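Local coordinates for protein alpha-1,3-glucanase (Bacillus circulans, PDB 5ZRU) that hydrolyses alpha-1,3-glucan, this chain being the calcium- and zinc-binding GH87 catalytic unit of a longer enzyme whose other domains probably bind carbohydrate, at residues A[57-61]-A[156-160]; A[444-450]-A[481-486]; A[507-513]-A[546-552]. All coordinates share one frame; numbering follows the deposited sequence.

Contact 1 (A[57-61]-A[156-160])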
loop_
_atom_site.group_PDB
_atom_site.type_symbol
_atom_site.label_atom_id
_atom_site.label_comp_id
_atom_site.label_asym_id
_atom_site.label_seq_id
_atom_site.Cartn_x
_atom_site.Cartn_y
_atom_site.Cartn_z
ATOM N N LEU A 57 23.853 -7.923 -0.095
ATOM C CA LEU A 57 24.760 -8.444 -1.111
ATOM C C LEU A 57 25.777 -7.355 -1.448
ATOM O O LEU A 57 25.611 -6.608 -2.424
ATOM C CB LEU A 57 23.985 -8.882 -2.359
ATOM C CG LEU A 57 22.769 -9.779 -2.097
ATOM C CD1 LEU A 57 22.045 -10.123 -3.400
ATOM C CD2 LEU A 57 23.174 -11.041 -1.354
ATOM N N PRO A 58 26.832 -7.211 -0.645
ATOM C CA PRO A 58 27.712 -6.048 -0.805
ATOM C C PRO A 58 28.707 -6.171 -1.938
ATOM O O PRO A 58 29.202 -5.139 -2.407
ATOM C CB PRO A 58 28.443 -5.963 0.546
ATOM C CG PRO A 58 27.756 -6.930 1.448
ATOM C CD PRO A 58 27.131 -7.965 0.582
ATOM N N SER A 59 29.008 -7.381 -2.400
ATOM C CA SER A 59 30.142 -7.582 -3.282
ATOM C C SER A 59 29.838 -8.700 -4.261
ATOM O O SER A 59 28.993 -9.558 -4.011
ATOM C CB SER A 59 31.414 -7.915 -2.483
ATOM O OG SER A 59 31.178 -9.019 -1.621
ATOM N N ASN A 60 30.539 -8.660 -5.388
ATOM C CA ASN A 60 30.537 -9.706 -6.401
ATOM C C ASN A 60 30.601 -11.093 -5.771
ATOM O O ASN A 60 31.516 -11.401 -4.997
ATOM C CB ASN A 60 31.735 -9.483 -7.335
ATOM C CG ASN A 60 31.726 -10.406 -8.547
ATOM O OD1 ASN A 60 30.747 -11.100 -8.815
ATOM N ND2 ASN A 60 32.823 -10.408 -9.286
ATOM N N GLY A 61 29.607 -11.925 -6.076
ATOM C CA GLY A 61 29.529 -13.278 -5.558
ATOM C C GLY A 61 28.631 -13.458 -4.349
ATOM O O GLY A 61 28.275 -14.602 -4.026
ATOM N N ILE A 156 19.666 -15.470 -5.802
ATOM C CA ILE A 156 19.833 -14.078 -6.208
ATOM C C ILE A 156 21.270 -13.693 -5.882
ATOM O O ILE A 156 21.681 -13.757 -4.722
ATOM C CB ILE A 156 18.848 -13.151 -5.480
ATOM C CG1 ILE A 156 17.398 -13.658 -5.597
ATOM C CG2 ILE A 156 18.989 -11.727 -5.998
ATOM C CD1 ILE A 156 16.908 -13.857 -7.026
ATOM N N GLN A 157 22.037 -13.283 -6.887
ATOM C CA GLN A 157 23.466 -13.090 -6.687
ATOM C C GLN A 157 23.935 -11.785 -7.317
ATOM O O GLN A 157 23.541 -11.441 -8.435
ATOM C CB GLN A 157 24.255 -14.281 -7.265
ATOM C CG GLN A 157 25.776 -14.136 -7.166
ATOM C CD GLN A 157 26.503 -15.434 -7.464
ATOM O OE1 GLN A 157 26.102 -16.505 -7.002
ATOM N NE2 GLN A 157 27.574 -15.348 -8.244
ATOM N N LYS A 158 24.785 -11.061 -6.591
ATOM C CA LYS A 158 25.432 -9.884 -7.149
ATOM C C LYS A 158 26.597 -10.300 -8.044
ATOM O O LYS A 158 27.404 -11.161 -7.674
ATOM C CB LYS A 158 25.919 -8.968 -6.032
ATOM C CG LYS A 158 26.675 -7.766 -6.559
ATOM C CD LYS A 158 27.149 -6.848 -5.446
ATOM C CE LYS A 158 28.255 -5.898 -5.950
ATOM N NZ LYS A 158 27.773 -4.910 -6.983
ATOM N N SER A 159 26.691 -9.683 -9.214
ATOM C CA SER A 159 27.711 -10.019 -10.192
ATOM C C SER A 159 28.873 -9.036 -10.094
ATOM O O SER A 159 28.956 -8.227 -9.163
ATOM C CB SER A 159 27.113 -10.013 -11.602
ATOM O OG SER A 159 26.912 -8.680 -12.055
ATOM N N GLY A 160 29.774 -9.088 -11.084
ATOM C CA GLY A 160 30.835 -8.114 -11.220
ATOM C C GLY A 160 30.447 -6.837 -11.922
ATOM O O GLY A 160 31.312 -5.996 -12.186
HETATM O O HOH W 1 29.142 -13.485 -9.540
#
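Lys158 lays its aliphatic chain against the backbone of the 57-61 loop, and this is where the two segments press together. Its CD comes within 3.4 Å of Leu57 O and packs just as closely on the carbonyl carbon of Ser59, while CE lies near Asn60 N. The chain runs extended from CB to CE, with CG trans to the backbone N (chi1 177°), and this stretches the methylenes alongside the 57-61 loop; a bend at chi4 (66°) then places NZ for a salt bridge with Asp162 and a hydrogen bond to Leu164 O. Deeper in, Leu57 CD1 meets Ile156 CG2 at 4.3 Å, in an apolar layer that Leu96 and Val168 extend.

The packing is that of a beta-sandwich, consistent with the galactose-binding-like family of this domain: the loop leaves strand 53-57 of one antiparallel sheet and enters strand 63-67 of the other, beside strand 153-157. A single direct hydrogen bond ties the segments, Gly61 N to Lys158 O at 2.8 Å and almost straight (172°).

The opposite character appears at Asn60 and Gly160, which are exposed. Asn60 OD1 sits 3.1 Å from Ser159 C without bonding to the backbone there; instead it accepts from a water, at 3.0 Å, that in turn takes a hydrogen from Gln157 NE2 at 2.8 Å. Gln157 OE1 is engaged by Arg155.

The chemistry thus implies a division of labour: the lysine's methylenes line the loop's backbone, while its charge is probably balanced by Asp162, and a water links the amides of Asn60 and Gln157 on the exposed side.

Contact 2 (A[444-450]-A[481-486]). With SO4 (sulfate ion), chain D.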
loop_
_atom_site.group_PDB
_atom_site.type_symbol
_atom_site.label_atom_id
_atom_site.label_comp_id
_atom_site.label_asym_id
_atom_site.label_seq_id
_atom_site.Cartn_x
_atom_site.Cartn_y
_atom_site.Cartn_z
ATOM N N HIS A 444 -16.105 15.510 9.675
ATOM C CA HIS A 444 -15.534 14.630 10.691
ATOM C C HIS A 444 -16.603 13.649 11.169
ATOM O O HIS A 444 -17.306 13.075 10.328
ATOM C CB HIS A 444 -14.904 15.473 11.803
ATOM C CG HIS A 444 -13.734 16.271 11.317
ATOM N ND1 HIS A 444 -13.435 17.540 11.770
ATOM C CD2 HIS A 444 -12.804 15.980 10.376
ATOM C CE1 HIS A 444 -12.363 17.987 11.138
ATOM N NE2 HIS A 444 -11.958 17.057 10.290
ATOM N N PHE A 445 -16.740 13.423 12.482
ATOM C CA PHE A 445 -17.482 12.259 12.969
ATOM C C PHE A 445 -18.775 12.615 13.690
ATOM O O PHE A 445 -19.349 11.749 14.358
ATOM C CB PHE A 445 -16.592 11.407 13.887
ATOM C CG PHE A 445 -15.360 10.877 13.203
ATOM C CD1 PHE A 445 -15.454 9.818 12.304
ATOM C CD2 PHE A 445 -14.123 11.456 13.428
ATOM C CE1 PHE A 445 -14.325 9.347 11.647
ATOM C CE2 PHE A 445 -12.999 10.995 12.776
ATOM C CZ PHE A 445 -13.104 9.939 11.885
ATOM N N GLN A 446 -19.248 13.856 13.571
ATOM C CA GLN A 446 -20.396 14.281 14.370
ATOM C C GLN A 446 -21.638 13.460 14.043
ATOM O O GLN A 446 -22.439 13.154 14.935
ATOM C CB GLN A 446 -20.672 15.766 14.147
ATOM C CG GLN A 446 -21.901 16.258 14.896
ATOM C CD GLN A 446 -22.178 17.729 14.671
ATOM O OE1 GLN A 446 -21.467 18.594 15.188
ATOM N NE2 GLN A 446 -23.217 18.022 13.894
ATOM N N ASN A 447 -21.818 13.094 12.774
ATOM C CA ASN A 447 -22.959 12.288 12.354
ATOM C C ASN A 447 -22.578 10.836 12.087
ATOM O O ASN A 447 -23.242 10.150 11.305
ATOM C CB ASN A 447 -23.618 12.920 11.131
ATOM C CG ASN A 447 -24.222 14.272 11.453
ATOM O OD1 ASN A 447 -24.914 14.422 12.460
ATOM N ND2 ASN A 447 -23.941 15.265 10.624
ATOM N N ASN A 448 -21.526 10.350 12.737
ATOM C CA ASN A 448 -21.112 8.959 12.589
ATOM C C ASN A 448 -22.023 8.073 13.433
ATOM O O ASN A 448 -22.023 8.165 14.665
ATOM C CB ASN A 448 -19.659 8.784 13.013
ATOM C CG ASN A 448 -19.232 7.339 12.996
ATOM O OD1 ASN A 448 -19.714 6.551 12.175
ATOM N ND2 ASN A 448 -18.332 6.973 13.909
ATOM N N THR A 449 -22.794 7.212 12.772
ATOM C CA THR A 449 -23.638 6.247 13.468
ATOM C C THR A 449 -22.842 5.076 14.020
ATOM O O THR A 449 -23.357 4.329 14.863
ATOM C CB THR A 449 -24.730 5.720 12.528
ATOM O OG1 THR A 449 -24.125 5.033 11.424
ATOM C CG2 THR A 449 -25.571 6.879 12.004
ATOM N N GLY A 450 -21.614 4.886 13.550
ATOM C CA GLY A 450 -20.749 3.869 14.100
ATOM C C GLY A 450 -19.742 3.379 13.080
ATOM O O GLY A 450 -20.100 3.096 11.934
ATOM N N ASN A 481 -9.110 18.164 16.312
ATOM C CA ASN A 481 -9.934 19.354 16.424
ATOM C C ASN A 481 -11.314 18.908 16.897
ATOM O O ASN A 481 -11.731 19.248 18.006
ATOM C CB ASN A 481 -9.904 20.113 15.096
ATOM C CG ASN A 481 -11.271 20.502 14.598
ATOM O OD1 ASN A 481 -11.881 21.479 15.070
ATOM N ND2 ASN A 481 -11.774 19.742 13.634
ATOM N N ASP A 482 -11.984 18.090 16.123
ATOM C CA ASP A 482 -13.273 17.546 16.519
ATOM C C ASP A 482 -13.091 16.213 17.244
ATOM O O ASP A 482 -12.005 15.625 17.222
ATOM C CB ASP A 482 -14.159 17.374 15.291
ATOM C CG ASP A 482 -14.736 18.691 14.794
ATOM O OD1 ASP A 482 -15.042 19.577 15.624
ATOM O OD2 ASP A 482 -14.904 18.824 13.575
ATOM N N PRO A 483 -14.123 15.716 17.924
ATOM C CA PRO A 483 -13.983 14.454 18.659
ATOM C C PRO A 483 -13.959 13.235 17.745
ATOM O O PRO A 483 -14.432 13.249 16.608
ATOM C CB PRO A 483 -15.220 14.429 19.569
ATOM C CG PRO A 483 -16.201 15.346 18.898
ATOM C CD PRO A 483 -15.381 16.418 18.260
ATOM N N ILE A 484 -13.362 12.170 18.263
ATOM C CA ILE A 484 -13.540 10.829 17.717
ATOM C C ILE A 484 -14.701 10.198 18.467
ATOM O O ILE A 484 -14.692 10.147 19.702
ATOM C CB ILE A 484 -12.261 9.985 17.872
ATOM C CG1 ILE A 484 -11.026 10.718 17.325
ATOM C CG2 ILE A 484 -12.435 8.602 17.212
ATOM C CD1 ILE A 484 -11.000 10.843 15.833
ATOM N N LYS A 485 -15.705 9.724 17.728
ATOM C CA LYS A 485 -16.979 9.325 18.313
ATOM C C LYS A 485 -17.542 8.091 17.616
ATOM O O LYS A 485 -17.517 8.006 16.387
ATOM C CB LYS A 485 -17.980 10.482 18.212
ATOM C CG LYS A 485 -19.392 10.134 18.570
ATOM C CD LYS A 485 -20.259 11.388 18.721
ATOM C CE LYS A 485 -20.504 12.108 17.409
ATOM N NZ LYS A 485 -21.662 13.063 17.555
ATOM N N ASN A 486 -18.045 7.139 18.414
ATOM C CA ASN A 486 -18.776 5.950 17.955
ATOM C C ASN A 486 -17.886 5.017 17.122
ATOM O O ASN A 486 -18.064 4.822 15.913
ATOM C CB ASN A 486 -20.044 6.345 17.183
ATOM C CG ASN A 486 -21.054 7.085 18.052
ATOM O OD1 ASN A 486 -21.101 6.897 19.269
ATOM N ND2 ASN A 486 -21.866 7.928 17.427
HETATM S S SO4 D . -18.719 17.275 11.491
HETATM O O1 SO4 D . -18.532 18.250 12.570
HETATM O O2 SO4 D . -18.321 15.966 11.976
HETATM O O3 SO4 D . -20.124 17.244 11.087
HETATM O O4 SO4 D . -17.886 17.663 10.354
HETATM O O HOH W 2 -16.081 14.729 14.972
#
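The imidazole of His444 and the carboxylate of Asp482 meet with their planes 71° apart. Asp482 OD2 lies at the ring's edge, practically in its plane, and accepts from His444 ND1 at 2.7 Å in a nearly straight bond (176°), using its anti side. Asn481 ND2 approaches the same ring obliquely, 3.1 Å from His444 CE1, its side chain crossing that of the histidine at about a right angle. The other ring nitrogen, NE2, bonds to Phe440 O, which would be consistent with a doubly protonated, cationic ring. Next in line, the Phe445 ring has Pro483 O near its plane at the CD2 edge, whereas Ile484 CD1 comes in obliquely to CE2 at 3.7 Å, the two side chains lying alongside each other. A water bridges Phe445 N and Pro483 O.

These pairs join successive coils of the right-handed parallel beta-helix expected of a pectate-lyase-like domain: 444-450 leads into strand 451-459, and the segment 481-486 rounds a corner into strand 487-495. Phe445 to Asn448 form a type I beta turn. Lys485 of the next coil reaches this turn: bent at chi3 (69°), it brings NZ to Gln446 O at 2.7 Å. A sulfate ion, probably from the crystallisation liquor, accepts from His444 N and from Gln446 N, the latter 2.8 Å from sulfate O2.

Beyond the turn, two asparagines exchange bonds with the neighbouring coil. Asn448 ND2 donates to Lys485 O at 2.8 Å and weakly to Asn486 O, while its OD1 forms an Asx turn with Gly450 N and also accepts from Gly417 N; Asn486 ND2 answers by donating to Asn448 O at 2.8 Å, almost head-on to the carbonyl.

Contact 3 (A[507-513]-A[546-552])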
loop_
_atom_site.group_PDB
_atom_site.type_symbol
_atom_site.label_atom_id
_atom_site.label_comp_id
_atom_site.label_asym_id
_atom_site.label_seq_id
_atom_site.Cartn_x
_atom_site.Cartn_y
_atom_site.Cartn_z
ATOM N N GLY A 507 -7.180 17.124 22.235
ATOM C CA GLY A 507 -8.214 17.536 23.159
ATOM C C GLY A 507 -9.630 17.584 22.631
ATOM O O GLY A 507 -10.525 18.034 23.359
ATOM N N GLY A 508 -9.881 17.105 21.410
ATOM C CA GLY A 508 -11.202 17.245 20.823
ATOM C C GLY A 508 -12.266 16.343 21.425
ATOM O O GLY A 508 -13.457 16.583 21.199
ATOM N N GLY A 509 -11.869 15.308 22.145
ATOM C CA GLY A 509 -12.815 14.460 22.845
ATOM C C GLY A 509 -12.865 13.047 22.278
ATOM O O GLY A 509 -12.630 12.813 21.085
ATOM N N PHE A 510 -13.187 12.089 23.151
ATOM C CA PHE A 510 -13.375 10.691 22.772
ATOM C C PHE A 510 -14.676 10.192 23.382
ATOM O O PHE A 510 -14.823 10.170 24.607
ATOM C CB PHE A 510 -12.192 9.830 23.224
ATOM C CG PHE A 510 -10.919 10.151 22.497
ATOM C CD1 PHE A 510 -10.610 9.514 21.307
ATOM C CD2 PHE A 510 -10.045 11.107 22.990
ATOM C CE1 PHE A 510 -9.439 9.815 20.617
ATOM C CE2 PHE A 510 -8.871 11.426 22.305
ATOM C CZ PHE A 510 -8.567 10.769 21.116
ATOM N N GLU A 511 -15.618 9.792 22.527
ATOM C CA GLU A 511 -16.981 9.478 22.945
ATOM C C GLU A 511 -17.411 8.133 22.375
ATOM O O GLU A 511 -17.340 7.929 21.161
ATOM C CB GLU A 511 -17.946 10.572 22.474
ATOM C CG GLU A 511 -17.613 11.959 23.026
ATOM C CD GLU A 511 -18.331 13.076 22.284
ATOM O OE1 GLU A 511 -17.742 14.172 22.149
ATOM O OE2 GLU A 511 -19.477 12.853 21.833
ATOM N N ASN A 512 -17.890 7.238 23.243
ATOM C CA ASN A 512 -18.379 5.911 22.849
ATOM C C ASN A 512 -17.339 5.155 22.016
ATOM O O ASN A 512 -17.595 4.724 20.894
ATOM C CB ASN A 512 -19.705 6.009 22.087
ATOM C CG ASN A 512 -20.362 4.638 21.869
ATOM O OD1 ASN A 512 -20.188 3.723 22.673
ATOM N ND2 ASN A 512 -21.112 4.501 20.783
ATOM N N ILE A 513 -16.152 4.991 22.590
ATOM C CA ILE A 513 -15.088 4.193 21.986
ATOM C C ILE A 513 -14.993 2.889 22.767
ATOM O O ILE A 513 -14.691 2.904 23.966
ATOM C CB ILE A 513 -13.738 4.925 22.001
ATOM C CG1 ILE A 513 -13.881 6.381 21.537
ATOM C CG2 ILE A 513 -12.716 4.150 21.162
ATOM C CD1 ILE A 513 -14.420 6.559 20.104
ATOM N N THR A 546 -4.133 12.862 26.679
ATOM C CA THR A 546 -5.200 13.812 26.953
ATOM C C THR A 546 -5.970 13.332 28.171
ATOM O O THR A 546 -6.072 12.128 28.425
ATOM C CB THR A 546 -6.173 13.984 25.769
ATOM O OG1 THR A 546 -7.165 14.966 26.094
ATOM C CG2 THR A 546 -6.886 12.679 25.432
ATOM N N GLY A 547 -6.489 14.286 28.937
ATOM C CA GLY A 547 -7.407 13.986 30.014
ATOM C C GLY A 547 -8.858 14.091 29.618
ATOM O O GLY A 547 -9.739 13.888 30.458
ATOM N N ASN A 548 -9.134 14.408 28.355
ATOM C CA ASN A 548 -10.493 14.564 27.852
ATOM C C ASN A 548 -10.846 13.341 27.016
ATOM O O ASN A 548 -10.479 13.260 25.840
ATOM C CB ASN A 548 -10.612 15.836 27.022
ATOM C CG ASN A 548 -12.003 16.031 26.460
ATOM O OD1 ASN A 548 -12.987 15.535 27.017
ATOM N ND2 ASN A 548 -12.097 16.757 25.349
ATOM N N GLY A 549 -11.574 12.402 27.604
ATOM C CA GLY A 549 -12.018 11.263 26.825
ATOM C C GLY A 549 -12.372 10.083 27.695
ATOM O O GLY A 549 -12.091 10.043 28.890
ATOM N N SER A 550 -13.004 9.106 27.052
ATOM C CA SER A 550 -13.378 7.848 27.681
ATOM C C SER A 550 -13.127 6.721 26.694
ATOM O O SER A 550 -13.156 6.928 25.476
ATOM C CB SER A 550 -14.861 7.826 28.098
ATOM O OG SER A 550 -15.209 8.997 28.819
ATOM N N ALA A 551 -12.891 5.529 27.230
ATOM C CA ALA A 551 -12.801 4.316 26.423
ATOM C C ALA A 551 -13.121 3.124 27.313
ATOM O O ALA A 551 -12.732 3.099 28.483
ATOM C CB ALA A 551 -11.413 4.147 25.795
ATOM N N THR A 552 -13.817 2.138 26.752
ATOM C CA THR A 552 -14.228 0.948 27.487
ATOM C C THR A 552 -13.626 -0.283 26.829
ATOM O O THR A 552 -13.761 -0.470 25.614
ATOM C CB THR A 552 -15.755 0.824 27.530
ATOM O OG1 THR A 552 -16.301 1.969 28.193
ATOM C CG2 THR A 552 -16.169 -0.443 28.276
HETATM O O HOH W 3 -14.844 17.146 23.995
HETATM O O HOH W 4 -9.682 14.716 23.724
HETATM O O HOH W 5 -14.410 13.397 25.735
HETATM O O HOH W 6 -16.064 10.937 26.913
HETATM O O HOH W 7 -15.933 5.899 25.327
HETATM O O HOH W 8 -16.896 3.974 26.153
#
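Phe510 reaches from one coil of the parallel beta-helix to the next, turning its ring edge to the backbone of 546-552. The methylene begins the contact: CB sits 3.8 Å from Ser550 O and close to Gly549 CA. Further out, CD2 presents the ring edge to Asn548 O, which lies near the ring plane at 3.6 Å, an approach that lets the slightly positive hydrogen rim face a carbonyl. Gly549 CA also lies at this edge, near the ring plane. CE2 ends the series against Thr546 CG2, 3.9 Å away, the two side chains meeting at a slant. With CG placed beside its backbone N (chi1 -67°), the ring is directed inward, where Phe504 meets it edge-to-face and Ile484 packs beside it.

Thr552 N donates to Ile513 O at 3.0 Å, the bond that belongs to the parallel pairing of strands 513-523 and 550-561. Ser550 N donates to Phe510 O at 3.2 Å in a separate backbone bond before the corner at Asn512, where the chain passes from strand 510-511 onto strand 513-523. Waters fill in between groups of the two coils that do not bond directly: one connects Ile513 N with Ser550 O, to which its bond is weak, and others bridge Phe510 O to Ser550 OG and Gly509 N to Asn548 O.

Asn548 spans the exposed end; its backbone N donates to Thr546 OG1 in an ST turn. Its side-chain amide extends to the other coil: OD1 accepts from a water bound to Phe510 N, and ND2 donates to Gly507 O at 2.8 Å, approaching 49° out of that carbonyl's plane.

Overall arrangement
Contacts 2 and 3 are both steps along one solenoid, whereas contact 1 belongs to the separate beta-sandwich across the molecule. The centres of contacts 2 and 3 are 11 Å apart, and the pairing of strands 484-485 and 510-511 is the step between them. Asn486 N lies 2.9 Å from Glu511 O, and Asn486 OD1 lies 2.8 Å from Asn512 ND2; this pairing of corner asparagines recalls the asparagine ladders of parallel beta-helices. Contact 1 is 54 Å from either, centre to centre. Metal sites are not part of any of the three: the side chains of Leu57 and His444 remain about 13 and 14 Å from a bound calcium ion.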